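Local coordinates for clan CA, family C40, NlpC/P60 superfamily cysteine peptidase (Trichomonas vaginalis, PDB 6BIO), which probably cleaves peptidoglycan as a cysteine peptidase of the NlpC/P60 family, in keeping with a role for this parasite's enzymes in targeting bacteria, at residues Y53-G58 with L118-D123; G62-R67 with C73-D78. All blocks are in the same frame, centred on the assembly; numbering follows the deposited sequence.

Interaction 1: residues Y53-G58 with L118-D123; sequences YVHILG and LDFNCD
His55 meets Asp119 and Phe120 in a buried His-carboxylate pair backed by an offset aromatic stack, a side-chain joint between strand 53-60 and strand 114-122, the latter in the bacterial SH3 region. The short strand segments run 109° apart with their axes 8.3 Å from each other, so they are not paired as sheet neighbours here, and side chains span the gap. The tight part is gathered round the imidazole. Its ND1 donates to Asp119 OD1 at 2.8 Å, with OD1 lying nearly in the ring plane and using its syn lone pair; the carboxylate itself is turned 82° from the ring. Asp119 is brought there by CG lying anti to the backbone N (chi1 -169°). The same OD1 accepts a weak bond from Phe120 N, while OD2 bonds to Tyr15 OH, so both carboxylate oxygens are held. Over one imidazole face lies Phe120, ring centroids 4.3 Å apart and planes nearly parallel, with CZ 3.6 Å from His55 CE1.

Away from this stack the contact thins out. Tyr53 starts toward the other segment, but its ring leads away to a cation-pi contact with Arg192. Partly exposed Asn121 likewise points toward the other strand without a close contact; its ND2 bonds to Asp194 OD2. That carboxylate also binds His55 NE2, bringing the NlpC/P60 part of the chain to the joint. Two carboxylates at the two ring nitrogens would probably favour a positively charged imidazole. Between those nitrogens the imidazole edge faces the backbone, with His55 CE1 only 3.0 Å from Phe120 O, which lies in the ring plane.

Interaction 2: residues G62-R67 with C73-D78; sequences GFAHVR and CWISKD
Val66 packs against Ile75 and Cys73 on the buried face of a beta hairpin whose antiparallel strands are 63-68 and 71-76. Its two methyls divide the work: CG1 meets Ile75 CG1 at 4.1 Å, the two side chains crossing at about a right angle, and CG2 touches Cys73 SG at 3.8 Å. Ala64 adds a looser apolar contact beside Ile75. Between the strands, Ala64 with Ile75 and Val66 with Cys73 are hydrogen-bonded pairs, each closed by two backbone bonds; Val66 N to Cys73 O is among the shorter, at 2.8 Å.

The opposite face carries the non-hydrogen-bonded pair His65 and Trp74. Their rings form an offset stack, with the His65 and Trp74 six-membered ring centroids 4.1 Å apart and planes at 7°. His65 CB also sits over that six-membered ring, a CH-pi contact 3.5 Å from its centroid. A His65 chi1 of -167° turns CG away from its own amide nitrogen and lays the imidazole over the indole face, and His65 NE2 bonds to Asp72. At the indole edge, Phe63 CB lies 3.6 Å from Trp74 CE3.

Toward the solvent end, Lys77 N bonds to Gly62 O, and the aliphatic start of the Lys77 side chain folds over that carbonyl. A water also donates to Gly62 O at 2.6 Å and makes a weak contact with Ser76 OG.

Strand 53-60 borders the hairpin beyond 63-68 and strand 30-34 beyond 71-76, while Leu48 of strand 46-49 packs on Val66 and Cys73.

Overall arrangement
Interaction 2 pairs the two consecutive strands of one hairpin and lies nested inside the much longer loop closed by interaction 1; their centres are 13 Å apart. Strands 53-60 and 63-68 link them as neighbours in one sheet: Leu57 N lies 2.8 Å from His65 O, and His55 O 2.8 Å from Arg67 N, both probable hydrogen bonds. Interaction 1 is wholly buried yet small, resting on one polar and aromatic cluster where different parts of the fold meet. Interaction 2 buries roughly three times the surface, 595 against 187 Å², with regular backbone bonding, an apolar inner face, a partly exposed aromatic face and a hydrated end.

Interaction 1: residues Y53-G58 with L118-D123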
ATOM      1  N   TYR A  53       2.984  -0.262   6.310  1.00  5.74           N
ATOM      2  CA  TYR A  53       1.703  -0.584   6.926  1.00  5.73           C
ATOM      3  C   TYR A  53       1.165  -1.897   6.353  1.00  5.54           C
ATOM      4  O   TYR A  53       1.271  -2.165   5.149  1.00  5.16           O
ATOM      5  CB  TYR A  53       0.705   0.559   6.690  1.00  6.18           C
ATOM      6  CG  TYR A  53       1.128   1.930   7.172  1.00  6.64           C
ATOM      7  CD1 TYR A  53       2.084   2.109   8.130  1.00  6.97           C
ATOM      8  CD2 TYR A  53       0.538   3.040   6.622  1.00  7.39           C
ATOM      9  CE1 TYR A  53       2.443   3.390   8.546  1.00  7.44           C
ATOM     10  CE2 TYR A  53       0.854   4.322   7.049  1.00  7.60           C
ATOM     11  CZ  TYR A  53       1.812   4.478   8.001  1.00  7.84           C
ATOM     12  OH  TYR A  53       2.144   5.763   8.414  1.00  8.73           O
ATOM     13  N   VAL A  54       0.551  -2.692   7.229  1.00  5.21           N
ATOM     14  CA  VAL A  54      -0.021  -3.978   6.850  1.00  5.30           C
ATOM     15  C   VAL A  54      -1.355  -4.150   7.562  1.00  5.32           C
ATOM     16  O   VAL A  54      -1.639  -3.493   8.564  1.00  5.98           O
ATOM     17  CB  VAL A  54       0.912  -5.167   7.182  1.00  5.80           C
ATOM     18  CG1 VAL A  54       2.229  -4.992   6.492  1.00  6.59           C
ATOM     19  CG2 VAL A  54       1.075  -5.326   8.679  1.00  6.61           C
ATOM     20  N   HIS A  55      -2.124  -5.139   7.084  1.00  5.29           N
ATOM     21  CA  HIS A  55      -3.149  -5.744   7.884  1.00  5.32           C
ATOM     22  C   HIS A  55      -2.577  -6.996   8.537  1.00  5.68           C
ATOM     23  O   HIS A  55      -1.738  -7.694   7.957  1.00  6.80           O
ATOM     24  CB  HIS A  55      -4.349  -6.206   7.054  1.00  6.31           C
ATOM     25  CG  HIS A  55      -4.905  -5.168   6.123  1.00  6.17           C
ATOM     26  ND1 HIS A  55      -6.015  -4.390   6.395  1.00  6.27           N
ATOM     27  CD2 HIS A  55      -4.496  -4.817   4.890  1.00  5.62           C
ATOM     28  CE1 HIS A  55      -6.235  -3.582   5.373  1.00  6.23           C
ATOM     29  NE2 HIS A  55      -5.348  -3.843   4.433  1.00  6.12           N
ATOM     30  N   ILE A  56      -3.033  -7.289   9.745  1.00  6.43           N
ATOM     31  CA  ILE A  56      -2.618  -8.481  10.490  1.00  6.90           C
ATOM     32  C   ILE A  56      -3.776  -9.450  10.504  1.00  7.15           C
ATOM     33  O   ILE A  56      -4.831  -9.135  11.052  1.00  7.40           O
ATOM     34  CB  ILE A  56      -2.134  -8.145  11.911  1.00  7.34           C
ATOM     35  CG1 ILE A  56      -0.995  -7.119  11.869  1.00  7.09           C
ATOM     36  CG2 ILE A  56      -1.779  -9.403  12.641  1.00  8.74           C
ATOM     37  CD1 ILE A  56      -0.711  -6.538  13.227  1.00  7.77           C
ATOM     38  N   LEU A  57      -3.575 -10.623   9.910  1.00  8.38           N
ATOM     39  CA  LEU A  57      -4.562 -11.692   9.846  1.00  8.85           C
ATOM     40  C   LEU A  57      -4.537 -12.580  11.077  1.00  9.32           C
ATOM     41  O   LEU A  57      -5.550 -13.206  11.394  1.00 11.06           O
ATOM     42  CB  LEU A  57      -4.321 -12.547   8.599  1.00 10.18           C
ATOM     43  CG  LEU A  57      -4.673 -11.917   7.262  1.00 12.65           C
ATOM     44  CD1 LEU A  57      -3.856 -12.555   6.120  1.00 13.80           C
ATOM     45  CD2 LEU A  57      -6.139 -12.109   7.025  1.00 13.49           C
ATOM     46  N   GLY A  58      -3.419 -12.631  11.785  1.00  9.39           N
ATOM     47  CA  GLY A  58      -3.300 -13.458  12.965  1.00 10.49           C
ATOM     48  C   GLY A  58      -1.847 -13.731  13.266  1.00 10.03           C
ATOM     49  O   GLY A  58      -0.959 -13.198  12.606  1.00  9.44           O
ATOM     50  N   LEU A 118      -9.881  -0.062  13.967  1.00  6.09           N
ATOM     51  CA  LEU A 118      -9.155  -1.306  14.161  1.00  6.78           C
ATOM     52  C   LEU A 118      -8.662  -1.912  12.865  1.00  6.49           C
ATOM     53  O   LEU A 118      -7.693  -2.695  12.898  1.00  6.90           O
ATOM     54  CB  LEU A 118     -10.043  -2.348  14.863  1.00  7.70           C
ATOM     55  CG  LEU A 118     -10.636  -1.881  16.207  1.00  9.59           C
ATOM     56  CD1 LEU A 118     -11.501  -2.991  16.793  1.00 10.72           C
ATOM     57  CD2 LEU A 118      -9.616  -1.481  17.194  1.00 10.68           C
ATOM     58  N   ASP A 119      -9.319  -1.623  11.739  1.00  6.21           N
ATOM     59  CA  ASP A 119      -8.899  -2.114  10.425  1.00  6.03           C
ATOM     60  C   ASP A 119      -9.451  -1.134   9.408  1.00  6.19           C
ATOM     61  O   ASP A 119     -10.408  -0.396   9.686  1.00  6.04           O
ATOM     62  CB  ASP A 119      -9.396  -3.552  10.162  1.00  5.81           C
ATOM     63  CG  ASP A 119      -8.767  -4.178   8.962  1.00  6.24           C
ATOM     64  OD1 ASP A 119      -7.683  -3.737   8.483  1.00  6.91           O
ATOM     65  OD2 ASP A 119      -9.315  -5.197   8.478  1.00  6.26           O
ATOM     66  N   PHE A 120      -8.811  -1.106   8.244  1.00  5.91           N
ATOM     67  CA  PHE A 120      -9.118  -0.136   7.211  1.00  6.30           C
ATOM     68  C   PHE A 120      -9.237  -0.819   5.861  1.00  6.24           C
ATOM     69  O   PHE A 120      -8.751  -1.915   5.654  1.00  5.91           O
ATOM     70  CB  PHE A 120      -8.059   0.974   7.142  1.00  7.26           C
ATOM     71  CG  PHE A 120      -6.729   0.460   6.647  1.00  7.25           C
ATOM     72  CD1 PHE A 120      -5.897  -0.277   7.476  1.00  7.25           C
ATOM     73  CD2 PHE A 120      -6.312   0.663   5.344  1.00  7.54           C
ATOM     74  CE1 PHE A 120      -4.731  -0.808   7.039  1.00  8.02           C
ATOM     75  CE2 PHE A 120      -5.106   0.117   4.880  1.00  8.29           C
ATOM     76  CZ  PHE A 120      -4.324  -0.605   5.729  1.00  8.13           C
ATOM     77  N   ASN A 121      -9.851  -0.129   4.903  1.00  6.42           N
ATOM     78  CA  ASN A 121      -9.966  -0.605   3.529  1.00  6.58           C
ATOM     79  C   ASN A 121     -10.687  -1.933   3.473  1.00  6.65           C
ATOM     80  O   ASN A 121     -10.388  -2.788   2.648  1.00  7.13           O
ATOM     81  CB  ASN A 121      -8.614  -0.667   2.817  1.00  6.96           C
ATOM     82  CG  ASN A 121      -8.722  -0.811   1.319  1.00  7.22           C
ATOM     83  OD1 ASN A 121      -9.687  -0.386   0.704  1.00  8.10           O
ATOM     84  ND2 ASN A 121      -7.676  -1.348   0.708  1.00  8.11           N
ATOM     85  N   CYS A 122     -11.709  -2.067   4.334  1.00  6.61           N
ATOM     86  CA  CYS A 122     -12.478  -3.314   4.417  1.00  7.35           C
ATOM     87  C   CYS A 122     -13.657  -3.269   3.443  1.00  7.23           C
ATOM     88  O   CYS A 122     -14.812  -3.170   3.834  1.00  7.38           O
ATOM     89  CB  CYS A 122     -12.975  -3.552   5.837  1.00  7.43           C
ATOM     90  SG  CYS A 122     -11.808  -3.160   7.155  1.00  7.59           S
ATOM     91  N   ASP A 123     -13.336  -3.300   2.154  1.00  8.00           N
ATOM     92  CA  ASP A 123     -14.346  -3.353   1.104  1.00  8.42           C
ATOM     93  C   ASP A 123     -15.395  -2.257   1.254  1.00  8.67           C
ATOM     94  O   ASP A 123     -16.609  -2.505   1.131  1.00  9.38           O
ATOM     95  CB  ASP A 123     -14.996  -4.726   1.052  1.00 10.23           C
ATOM     96  CG  ASP A 123     -13.993  -5.827   0.781  1.00 11.54           C
ATOM     97  OD1 ASP A 123     -12.929  -5.572   0.207  1.00 13.04           O
ATOM     98  OD2 ASP A 123     -14.237  -6.953   1.187  1.00 12.62           O
TER

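Interaction 2: residues G62-R67 with C73-D78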
ATOM      1  N   GLY A  62       5.157 -17.896  16.442  1.00 14.10           N
ATOM      2  CA  GLY A  62       6.101 -16.802  16.524  1.00 13.40           C
ATOM      3  C   GLY A  62       6.053 -15.820  15.376  1.00 12.51           C
ATOM      4  O   GLY A  62       6.832 -14.860  15.374  1.00 12.91           O
ATOM      5  N   PHE A  63       5.182 -16.033  14.400  1.00 10.77           N
ATOM      6  CA  PHE A  63       5.052 -15.151  13.254  1.00 10.63           C
ATOM      7  C   PHE A  63       3.718 -14.426  13.264  1.00 10.23           C
ATOM      8  O   PHE A  63       2.707 -14.945  13.741  1.00 11.44           O
ATOM      9  CB  PHE A  63       5.123 -15.973  11.960  1.00 11.02           C
ATOM     10  CG  PHE A  63       6.479 -16.567  11.668  1.00 11.23           C
ATOM     11  CD1 PHE A  63       7.451 -15.840  10.989  1.00 11.91           C
ATOM     12  CD2 PHE A  63       6.770 -17.870  12.020  1.00 11.63           C
ATOM     13  CE1 PHE A  63       8.663 -16.381  10.704  1.00 14.12           C
ATOM     14  CE2 PHE A  63       8.004 -18.417  11.762  1.00 12.48           C
ATOM     15  CZ  PHE A  63       8.956 -17.671  11.106  1.00 13.81           C
ATOM     16  N   ALA A  64       3.719 -13.251  12.667  1.00  9.02           N
ATOM     17  CA  ALA A  64       2.509 -12.545  12.290  1.00  8.24           C
ATOM     18  C   ALA A  64       2.217 -12.829  10.819  1.00  7.99           C
ATOM     19  O   ALA A  64       3.125 -12.756   9.977  1.00  8.05           O
ATOM     20  CB  ALA A  64       2.679 -11.035  12.464  1.00  8.47           C
ATOM     21  N   HIS A  65       0.963 -13.162  10.522  1.00  8.00           N
ATOM     22  CA  HIS A  65       0.474 -13.312   9.169  1.00  8.16           C
ATOM     23  C   HIS A  65      -0.034 -11.945   8.742  1.00  7.71           C
ATOM     24  O   HIS A  65      -0.987 -11.429   9.340  1.00  7.54           O
ATOM     25  CB  HIS A  65      -0.657 -14.321   9.152  1.00  9.06           C
ATOM     26  CG  HIS A  65      -1.032 -14.768   7.787  1.00 10.22           C
ATOM     27  ND1 HIS A  65      -2.120 -15.590   7.560  1.00 11.29           N
ATOM     28  CD2 HIS A  65      -0.460 -14.547   6.575  1.00 10.84           C
ATOM     29  CE1 HIS A  65      -2.198 -15.843   6.263  1.00 12.11           C
ATOM     30  NE2 HIS A  65      -1.205 -15.233   5.646  1.00 11.87           N
ATOM     31  N   VAL A  66       0.616 -11.334   7.750  1.00  6.82           N
ATOM     32  CA  VAL A  66       0.331  -9.959   7.359  1.00  6.00           C
ATOM     33  C   VAL A  66      -0.105  -9.916   5.903  1.00  6.18           C
ATOM     34  O   VAL A  66       0.198 -10.802   5.107  1.00  6.88           O
ATOM     35  CB  VAL A  66       1.516  -8.990   7.652  1.00  6.34           C
ATOM     36  CG1 VAL A  66       1.905  -9.067   9.141  1.00  7.78           C
ATOM     37  CG2 VAL A  66       2.731  -9.322   6.782  1.00  6.78           C
ATOM     38  N   ARG A  67      -0.767  -8.818   5.561  1.00  6.23           N
ATOM     39  CA  ARG A  67      -1.343  -8.664   4.244  1.00  6.01           C
ATOM     40  C   ARG A  67      -1.190  -7.234   3.779  1.00  5.51           C
ATOM     41  O   ARG A  67      -1.440  -6.288   4.547  1.00  5.97           O
ATOM     42  CB  ARG A  67      -2.816  -9.032   4.261  1.00  6.66           C
ATOM     43  CG  ARG A  67      -3.541  -8.888   2.904  1.00  7.10           C
ATOM     44  CD  ARG A  67      -4.994  -9.276   3.056  1.00  7.00           C
ATOM     45  NE  ARG A  67      -5.792  -8.330   3.797  1.00  7.07           N
ATOM     46  CZ  ARG A  67      -6.355  -7.244   3.254  1.00  6.46           C
ATOM     47  NH1 ARG A  67      -6.078  -6.876   2.017  1.00  7.19           N
ATOM     48  NH2 ARG A  67      -7.207  -6.526   3.966  1.00  7.42           N
ATOM     49  N   CYS A  73       1.938 -12.770   3.686  1.00  7.47           N
ATOM     50  CA  CYS A  73       3.180 -13.427   4.051  1.00  7.43           C
ATOM     51  C   CYS A  73       3.268 -13.456   5.572  1.00  7.32           C
ATOM     52  O   CYS A  73       2.394 -12.949   6.289  1.00  7.73           O
ATOM     53  CB  CYS A  73       4.387 -12.713   3.428  1.00  7.91           C
ATOM     54  SG  CYS A  73       4.641 -11.051   3.993  1.00  8.48           S
ATOM     55  N   TRP A  74       4.344 -14.046   6.064  1.00  7.79           N
ATOM     56  CA  TRP A  74       4.558 -14.239   7.491  1.00  7.48           C
ATOM     57  C   TRP A  74       5.897 -13.625   7.863  1.00  7.65           C
ATOM     58  O   TRP A  74       6.906 -13.883   7.193  1.00  8.87           O
ATOM     59  CB  TRP A  74       4.584 -15.721   7.817  1.00  8.04           C
ATOM     60  CG  TRP A  74       3.306 -16.441   7.575  1.00  8.64           C
ATOM     61  CD1 TRP A  74       2.837 -16.926   6.382  1.00  9.39           C
ATOM     62  CD2 TRP A  74       2.303 -16.771   8.553  1.00  9.09           C
ATOM     63  NE1 TRP A  74       1.617 -17.534   6.558  1.00 10.34           N
ATOM     64  CE2 TRP A  74       1.291 -17.486   7.889  1.00  9.99           C
ATOM     65  CE3 TRP A  74       2.186 -16.558   9.927  1.00  9.73           C
ATOM     66  CZ2 TRP A  74       0.178 -17.984   8.549  1.00 10.28           C
ATOM     67  CZ3 TRP A  74       1.063 -17.049  10.597  1.00 11.27           C
ATOM     68  CH2 TRP A  74       0.069 -17.741   9.909  1.00 10.84           C
ATOM     69  N   ILE A  75       5.907 -12.826   8.924  1.00  7.64           N
ATOM     70  CA  ILE A  75       7.087 -12.149   9.438  1.00  8.45           C
ATOM     71  C   ILE A  75       7.169 -12.328  10.949  1.00  8.53           C
ATOM     72  O   ILE A  75       6.159 -12.477  11.630  1.00  9.10           O
ATOM     73  CB  ILE A  75       7.114 -10.614   9.102  1.00  7.62           C
ATOM     74  CG1 ILE A  75       5.882  -9.881   9.660  1.00  8.15           C
ATOM     75  CG2 ILE A  75       7.270 -10.445   7.604  1.00  7.14           C
ATOM     76  CD1 ILE A  75       5.939  -8.400   9.408  1.00  7.96           C
ATOM     77  N   SER A  76       8.371 -12.271  11.502  1.00  9.73           N
ATOM     78  CA  SER A  76       8.506 -12.458  12.945  1.00 11.34           C
ATOM     79  C   SER A  76       7.609 -11.484  13.687  1.00 10.95           C
ATOM     80  O   SER A  76       7.593 -10.297  13.368  1.00 11.36           O
ATOM     81  CB  SER A  76       9.947 -12.194  13.332  1.00 13.67           C
ATOM     82  OG  SER A  76      10.075 -12.239  14.739  1.00 16.27           O
ATOM     83  N   LYS A  77       6.903 -11.981  14.718  1.00 10.94           N
ATOM     84  CA  LYS A  77       5.964 -11.133  15.439  1.00 12.08           C
ATOM     85  C   LYS A  77       6.637  -9.955  16.115  1.00 12.67           C
ATOM     86  O   LYS A  77       5.964  -8.952  16.384  1.00 13.83           O
ATOM     87  CB  LYS A  77       5.112 -11.939  16.412  1.00 14.27           C
ATOM     88  CG  LYS A  77       5.800 -12.482  17.592  1.00 17.62           C
ATOM     89  CD  LYS A  77       4.735 -13.108  18.528  1.00 21.67           C
ATOM     90  CE  LYS A  77       5.376 -14.027  19.550  1.00 24.05           C
ATOM     91  NZ  LYS A  77       6.744 -13.627  19.970  1.00 26.27           N
ATOM     92  N   ASP A  78       7.935 -10.025  16.388  1.00 12.76           N
ATOM     93  CA  ASP A  78       8.596  -8.896  17.029  0.53 13.85           C
ATOM     94  C   ASP A  78       9.005  -7.816  16.053  1.00 12.44           C
ATOM     95  O   ASP A  78       9.565  -6.809  16.477  1.00 12.61           O
ATOM     96  CB  ASP A  78       9.825  -9.375  17.786  0.53 16.85           C
ATOM     97  CG  ASP A  78       9.489 -10.451  18.759  0.53 19.29           C
ATOM     98  OD1 ASP A  78       8.527 -10.225  19.512  0.53 19.62           O
ATOM     99  OD2 ASP A  78      10.170 -11.510  18.753  0.53 21.16           O
TER
HETATM  100  O   HOH W   1       8.915 -14.500  16.952  1.00 38.99           O